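Local coordinates for protein SAM-dependent O-methyltransferase (Thermotoga maritima, PDB 1O54) that probably transfers a methyl group from S-adenosyl-L-methionine to N1 of adenine 58 in tRNA, working as a tetramer built from two dimers, at residues 153-156 with 157-161; 124-127 with 128-132; 52-55 with 56-59. All blocks are in the same frame, centred on the assembly; numbering follows the deposited sequence.

Contact 1. Residues 153-156 with 157-161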
loop_
_atom_site.group_PDB
_atom_site.type_symbol
_atom_site.label_atom_id
_atom_site.label_comp_id
_atom_site.label_asym_id
_atom_site.label_seq_id
_atom_site.Cartn_x
_atom_site.Cartn_y
_atom_site.Cartn_z
ATOM N N ALA A 153 17.427 -3.933 28.530
ATOM C CA ALA A 153 17.691 -5.006 27.600
ATOM C C ALA A 153 18.215 -6.262 28.268
ATOM O O ALA A 153 17.816 -7.373 27.930
ATOM C CB ALA A 153 18.640 -4.511 26.547
ATOM N N GLU A 154 19.120 -6.117 29.232
ATOM C CA GLU A 154 19.627 -7.260 29.941
ATOM C C GLU A 154 18.439 -7.973 30.612
ATOM O O GLU A 154 18.319 -9.196 30.528
ATOM C CB GLU A 154 20.675 -6.824 30.971
ATOM C CG GLU A 154 21.232 -7.954 31.776
ATOM C CD GLU A 154 22.164 -7.461 32.876
ATOM O OE1 GLU A 154 21.883 -6.424 33.525
ATOM O OE2 GLU A 154 23.136 -8.147 33.099
ATOM N N SER A 155 17.575 -7.204 31.261
ATOM C CA SER A 155 16.417 -7.782 31.982
ATOM C C SER A 155 15.468 -8.505 31.012
ATOM O O SER A 155 15.128 -9.673 31.216
ATOM C CB SER A 155 15.631 -6.698 32.717
ATOM O OG SER A 155 14.494 -7.284 33.373
ATOM N N ASN A 156 15.106 -7.819 29.936
ATOM C CA ASN A 156 14.236 -8.416 28.896
ATOM C C ASN A 156 14.827 -9.665 28.277
ATOM O O ASN A 156 14.174 -10.710 28.225
ATOM C CB ASN A 156 13.921 -7.386 27.813
ATOM C CG ASN A 156 12.936 -6.321 28.256
ATOM O OD1 ASN A 156 12.168 -6.515 29.213
ATOM N ND2 ASN A 156 12.957 -5.177 27.574
ATOM N N LEU A 157 16.073 -9.579 27.772
ATOM C CA LEU A 157 16.729 -10.731 27.177
ATOM C C LEU A 157 16.832 -11.908 28.138
ATOM O O LEU A 157 16.750 -13.037 27.719
ATOM C CB LEU A 157 18.107 -10.376 26.594
ATOM C CG LEU A 157 18.006 -9.439 25.389
ATOM C CD1 LEU A 157 19.346 -8.724 25.186
ATOM C CD2 LEU A 157 17.620 -10.131 24.091
ATOM N N THR A 158 17.029 -11.640 29.423
ATOM C CA THR A 158 17.083 -12.718 30.419
ATOM C C THR A 158 15.706 -13.429 30.539
ATOM O O THR A 158 15.611 -14.669 30.452
ATOM C CB THR A 158 17.557 -12.145 31.766
ATOM O OG1 THR A 158 18.909 -11.657 31.633
ATOM C CG2 THR A 158 17.619 -13.221 32.820
ATOM N N LYS A 159 14.664 -12.622 30.690
ATOM C CA LYS A 159 13.278 -13.098 30.757
ATOM C C LYS A 159 12.923 -13.896 29.497
ATOM O O LYS A 159 12.177 -14.861 29.579
ATOM C CB LYS A 159 12.294 -11.928 30.900
ATOM C CG LYS A 159 12.325 -11.156 32.207
ATOM C CD LYS A 159 11.352 -9.957 32.146
ATOM C CE LYS A 159 11.366 -9.109 33.435
ATOM N NZ LYS A 159 10.574 -7.837 33.298
ATOM N N TRP A 160 13.480 -13.505 28.340
ATOM C CA TRP A 160 13.106 -14.095 27.063
ATOM C C TRP A 160 13.997 -15.276 26.686
ATOM O O TRP A 160 13.854 -15.822 25.588
ATOM C CB TRP A 160 13.095 -13.052 25.926
ATOM C CG TRP A 160 12.187 -11.898 26.147
ATOM C CD1 TRP A 160 11.095 -11.838 26.995
ATOM C CD2 TRP A 160 12.290 -10.610 25.549
ATOM N NE1 TRP A 160 10.531 -10.588 26.957
ATOM C CE2 TRP A 160 11.248 -9.808 26.074
ATOM C CE3 TRP A 160 13.182 -10.029 24.624
ATOM C CZ2 TRP A 160 11.060 -8.477 25.706
ATOM C CZ3 TRP A 160 12.992 -8.693 24.260
ATOM C CH2 TRP A 160 11.939 -7.940 24.791
ATOM N N GLY A 161 14.911 -15.655 27.587
ATOM C CA GLY A 161 15.750 -16.848 27.418
ATOM C C GLY A 161 16.872 -16.710 26.409
ATOM O O GLY A 161 17.358 -17.702 25.844
HETATM O O HOH W 1 12.406 -6.210 31.938
#

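Contact 2. Residues 124-127 with 128-132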
loop_
_atom_site.group_PDB
_atom_site.type_symbol
_atom_site.label_atom_id
_atom_site.label_comp_id
_atom_site.label_asym_id
_atom_site.label_seq_id
_atom_site.Cartn_x
_atom_site.Cartn_y
_atom_site.Cartn_z
ATOM N N GLY A 124 15.828 -3.929 23.647
ATOM C CA GLY A 124 16.317 -5.231 23.246
ATOM C C GLY A 124 15.424 -5.975 22.289
ATOM O O GLY A 124 15.690 -7.158 22.005
ATOM N N ALA A 125 14.385 -5.312 21.749
ATOM C CA ALA A 125 13.426 -6.023 20.883
ATOM C C ALA A 125 14.104 -6.573 19.620
ATOM O O ALA A 125 14.009 -7.779 19.302
ATOM C CB ALA A 125 12.245 -5.129 20.520
ATOM N N MET A 126 14.818 -5.731 18.885
ATOM C CA MET A 126 15.537 -6.194 17.694
ATOM C C MET A 126 16.676 -7.145 18.098
ATOM O O MET A 126 16.960 -8.125 17.419
ATOM C CB MET A 126 16.091 -5.029 16.920
ATOM C CG MET A 126 17.011 -5.365 15.818
ATOM S SD MET A 126 16.005 -6.180 14.504
ATOM C CE MET A 126 17.134 -6.745 13.413
ATOM N N CYS A 127 17.347 -6.780 19.185
ATOM C CA CYS A 127 18.411 -7.615 19.782
ATOM C C CYS A 127 17.954 -9.064 19.977
ATOM O O CYS A 127 18.643 -10.027 19.587
ATOM C CB CYS A 127 18.931 -7.015 21.072
ATOM S SG CYS A 127 20.513 -7.786 21.488
ATOM N N ALA A 128 16.749 -9.213 20.507
ATOM C CA ALA A 128 16.176 -10.538 20.702
ATOM C C ALA A 128 15.998 -11.320 19.424
ATOM O O ALA A 128 16.246 -12.539 19.392
ATOM C CB ALA A 128 14.833 -10.399 21.435
ATOM N N VAL A 129 15.528 -10.654 18.373
ATOM C CA VAL A 129 15.341 -11.309 17.094
ATOM C C VAL A 129 16.692 -11.827 16.556
ATOM O O VAL A 129 16.820 -12.971 16.052
ATOM C CB VAL A 129 14.677 -10.347 16.070
ATOM C CG1 VAL A 129 14.650 -10.938 14.692
ATOM C CG2 VAL A 129 13.273 -10.017 16.558
ATOM N N LEU A 130 17.709 -10.974 16.643
ATOM C CA LEU A 130 19.047 -11.334 16.201
ATOM C C LEU A 130 19.579 -12.497 17.049
ATOM O O LEU A 130 20.216 -13.401 16.509
ATOM C CB LEU A 130 19.974 -10.101 16.314
ATOM C CG LEU A 130 19.596 -8.925 15.378
ATOM C CD1 LEU A 130 20.442 -7.683 15.715
ATOM C CD2 LEU A 130 19.724 -9.292 13.900
ATOM N N ALA A 131 19.361 -12.426 18.360
ATOM C CA ALA A 131 19.826 -13.491 19.293
ATOM C C ALA A 131 19.209 -14.845 18.921
ATOM O O ALA A 131 19.895 -15.858 18.920
ATOM C CB ALA A 131 19.487 -13.149 20.717
ATOM N N ARG A 132 17.914 -14.878 18.620
ATOM C CA ARG A 132 17.291 -16.134 18.202
ATOM C C ARG A 132 17.969 -16.653 16.948
ATOM O O ARG A 132 18.261 -17.869 16.841
ATOM C CB ARG A 132 15.806 -15.962 17.954
ATOM C CG ARG A 132 15.007 -15.914 19.204
ATOM C CD ARG A 132 13.549 -16.108 18.921
ATOM N NE ARG A 132 12.818 -16.376 20.138
ATOM C CZ ARG A 132 11.490 -16.486 20.168
ATOM N NH1 ARG A 132 10.799 -16.357 19.064
ATOM N NH2 ARG A 132 10.889 -16.750 21.303
#

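Contact 3. Residues 52-55 with 56-59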
loop_
_atom_site.group_PDB
_atom_site.type_symbol
_atom_site.label_atom_id
_atom_site.label_comp_id
_atom_site.label_asym_id
_atom_site.label_seq_id
_atom_site.Cartn_x
_atom_site.Cartn_y
_atom_site.Cartn_z
ATOM N N ILE A 52 -12.229 -10.451 38.076
ATOM C CA ILE A 52 -11.021 -10.831 38.775
ATOM C C ILE A 52 -10.545 -12.187 38.280
ATOM O O ILE A 52 -11.336 -13.121 38.172
ATOM C CB ILE A 52 -11.281 -10.916 40.303
ATOM C CG1 ILE A 52 -11.722 -9.546 40.824
ATOM C CG2 ILE A 52 -10.013 -11.407 41.026
ATOM C CD1 ILE A 52 -12.208 -9.550 42.230
ATOM N N ILE A 53 -9.248 -12.279 38.007
ATOM C CA ILE A 53 -8.615 -13.547 37.645
ATOM C C ILE A 53 -7.728 -13.974 38.819
ATOM O O ILE A 53 -6.827 -13.260 39.224
ATOM C CB ILE A 53 -7.793 -13.408 36.356
ATOM C CG1 ILE A 53 -8.662 -12.823 35.237
ATOM C CG2 ILE A 53 -7.248 -14.763 35.951
ATOM C CD1 ILE A 53 -7.889 -12.148 34.137
ATOM N N ASP A 54 -8.017 -15.148 39.362
ATOM C CA ASP A 54 -7.210 -15.733 40.416
ATOM C C ASP A 54 -6.045 -16.538 39.820
ATOM O O ASP A 54 -6.257 -17.616 39.271
ATOM C CB ASP A 54 -8.115 -16.642 41.254
ATOM C CG ASP A 54 -7.402 -17.258 42.432
ATOM O OD1 ASP A 54 -6.199 -16.979 42.623
ATOM O OD2 ASP A 54 -7.978 -18.015 43.244
ATOM N N LEU A 55 -4.823 -16.021 39.921
ATOM C CA LEU A 55 -3.677 -16.682 39.273
ATOM C C LEU A 55 -3.337 -18.042 39.887
ATOM O O LEU A 55 -2.785 -18.896 39.205
ATOM C CB LEU A 55 -2.442 -15.780 39.274
ATOM C CG LEU A 55 -2.595 -14.453 38.518
ATOM C CD1 LEU A 55 -1.262 -13.689 38.493
ATOM C CD2 LEU A 55 -3.083 -14.661 37.107
ATOM N N ASN A 56 -3.687 -18.263 41.150
ATOM C CA ASN A 56 -3.594 -19.619 41.726
ATOM C C ASN A 56 -4.215 -20.706 40.849
ATOM O O ASN A 56 -3.672 -21.811 40.740
ATOM C CB ASN A 56 -4.223 -19.670 43.124
ATOM C CG ASN A 56 -3.301 -19.115 44.182
ATOM O OD1 ASN A 56 -2.093 -19.024 43.970
ATOM N ND2 ASN A 56 -3.864 -18.748 45.335
ATOM N N GLU A 57 -5.339 -20.382 40.214
ATOM C CA GLU A 57 -6.014 -21.305 39.292
ATOM C C GLU A 57 -5.154 -21.678 38.111
ATOM O O GLU A 57 -5.232 -22.793 37.615
ATOM C CB GLU A 57 -7.319 -20.699 38.756
ATOM C CG GLU A 57 -8.361 -20.377 39.813
ATOM C CD GLU A 57 -9.734 -20.089 39.207
ATOM O OE1 GLU A 57 -10.169 -20.859 38.322
ATOM O OE2 GLU A 57 -10.390 -19.108 39.625
ATOM N N VAL A 58 -4.350 -20.728 37.628
ATOM C CA VAL A 58 -3.511 -20.970 36.490
ATOM C C VAL A 58 -2.514 -22.094 36.748
ATOM O O VAL A 58 -2.242 -22.879 35.845
ATOM C CB VAL A 58 -2.780 -19.679 36.026
ATOM C CG1 VAL A 58 -1.874 -19.982 34.881
ATOM C CG2 VAL A 58 -3.812 -18.619 35.641
ATOM N N PHE A 59 -2.000 -22.195 37.980
ATOM C CA PHE A 59 -1.057 -23.275 38.304
ATOM C C PHE A 59 -1.695 -24.674 38.202
ATOM O O PHE A 59 -0.977 -25.678 38.104
ATOM C CB PHE A 59 -0.465 -23.119 39.695
ATOM C CG PHE A 59 0.318 -21.859 39.887
ATOM C CD1 PHE A 59 -0.163 -20.856 40.696
ATOM C CD2 PHE A 59 1.531 -21.674 39.253
ATOM C CE1 PHE A 59 0.559 -19.672 40.888
ATOM C CE2 PHE A 59 2.257 -20.474 39.432
ATOM C CZ PHE A 59 1.762 -19.487 40.270
HETATM O O HOH W 2 -10.052 -16.752 37.999
HETATM O O HOH W 3 -6.924 -19.166 45.361
#

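Contact 1. Residues 153-156 with 157-161
Asn156 and Trp160, one helical turn apart, lie alongside each other, with amide and indole planes only 10° apart. Followed outward, Asn156 CB comes first: it sits over the face of the six-membered ring, 3.7 Å from the ring centroid, and makes a CH-pi contact. CG lies above the rim of that ring, 3.8 Å from Trp160 CZ2. The side chain can run this way because CG stands beside the backbone N and anti to the carbonyl carbon (chi1 -73°). At the tip the amide divides its two ends: ND2 donates to Ser123 O, outside the helical turn, while OD1 accepts from a water 2.8 Å away. That water also bonds Ser155 OG and accepts from Lys159 NZ, so it bridges the adjacent Ser155 and Asn156 to Lys159, one turn on.

The main chain of Asn156 also comes close to the indole: Asn156 O accepts from Trp160 N at 2.9 Å and lies over the five-membered ring, 3.1 Å from Trp160 CG. Farther round the helix, Thr158 OG1 donates to Glu154 O at 2.8 Å, approaching from the face of that carbonyl plane opposite to Thr158 N. Gly161, at positive phi, closes the helix in a Schellman motif, here ending helix 147-159 of a beta-alpha-beta unit in the Rossmann-like methyltransferase fold.

Contact 2. Residues 124-127 with 128-132
Met126 and Leu130 supply the side-chain packing of this turn, their chains meeting at an oblique angle. The methyl Met126 CE lies 3.7 Å from Leu130 CD2 and 3.8 Å from Leu130 CG, so it rests against the branch point as well as one methyl. A bend at chi2 (69°) turns the thioether forward, toward the next turn, and brings CE against Leu130. Ser101 and Ile104 of helix 98-107 also touch Met126, while Leu130 reaches Ile116 and Asp118 of strand 115-119, and the pair thus fills space between helix and sheet.

Backbone hydrogen bonds form the second group. Leu130 N to Met126 O (3.0 Å) is nearly straight, with an N-H...O angle of 167°, and Ala131 N reaches Cys127 O at 2.8 Å. Ala128 N bonds Gly124 O at 2.8 Å, whereas Val129 N to Ala125 O is weak at 3.4 Å. The same helical geometry sets Ala128 CB 3.4 Å from Gly124 O. Gly124 is the N-cap of helix 125-134. The segment opens the helix after strand 115-119 in the first beta-alpha-beta unit of the Rossmann-like fold, and Ala125 fits the last position of a GxGxxA-type glycine-rich turn, consistent with a place beside the predicted S-adenosyl-L-methionine site.

Packing on neighbouring elements is the third kind, with Ala128 meeting Trp160 and Leu162. At the far end the charge of Arg132 is met across the subunit interface, where NH1 forms a salt bridge with Asp109 of the second subunit.

Contact 3. Residues 52-55 with 56-59
Asp54 O accepts the backbone N-H of Glu57 at 3.1 Å, from above the carbonyl plane and 47° out of it, at the point where strand 51-54 gives way to a short, weakly bonded helical turn. Asp54 is the N-cap of that turn, and its side chain adds a capping bond, Asn56 N to Asp54 OD1, which is weak at 3.2 Å. With CG anti to the backbone N (chi1 -177°), the carboxylate swings toward the following residues and over the start of the turn. A water then joins Asp54 OD2 (2.6 Å) to Asn56 ND2, while Asn56 OD1 accepts from Asp43 N, so the amide is held at both ends.

A second water links Asp54 N, which donates to it, with Glu57 OE2. The side chains of Asp54 and Glu57 cross at about a right angle, their carboxylate planes 87° apart, with Asp54 OD2 4.5 Å from Glu57 OE2; this proximity of like charges would probably raise the affinity of one of them for a proton, although each also receives a water hydrogen. Replacing Asp54 by an alanine would probably leave Asn56 N without its capping acceptor and the water beside Asn56 ND2 without its carboxylate mate.

Outward from the cap, the turn continues through a weak bond from Val58 N to Leu55 O at 2.9 Å. Val58 also packs on the loop residues Leu20 and Leu40, and Glu57 on Ile67 of strand 66-68, while Ile53 ties strand 51-54 to strands 45-48, 66-68 and 25-30. Between the side chains of Leu55 and Val58 the touching methyls are CD2 and CG2, 4.3 Å apart.

How the contacts relate
From the N terminus, contact 3 comes first, turning the chain from strand 51-54 into helix 55-58 within the N-terminal beta region. Contact 2 follows at the start of helix 125-134, after strand 115-119, and contact 1 closes helix 147-159, before strand 166-169. Each is a local turn, so the three are in series and none nests or crosses. Contacts 1 and 2 belong to successive beta-alpha-beta units sharing strand 139-143, and they touch: Trp160 CE3 meets Ala128 CB at 3.6 Å and Leu157 CD1 meets Cys127 SG at 4.0 Å. Contact 3 stands apart, its centre about 25 Å from that of contact 1.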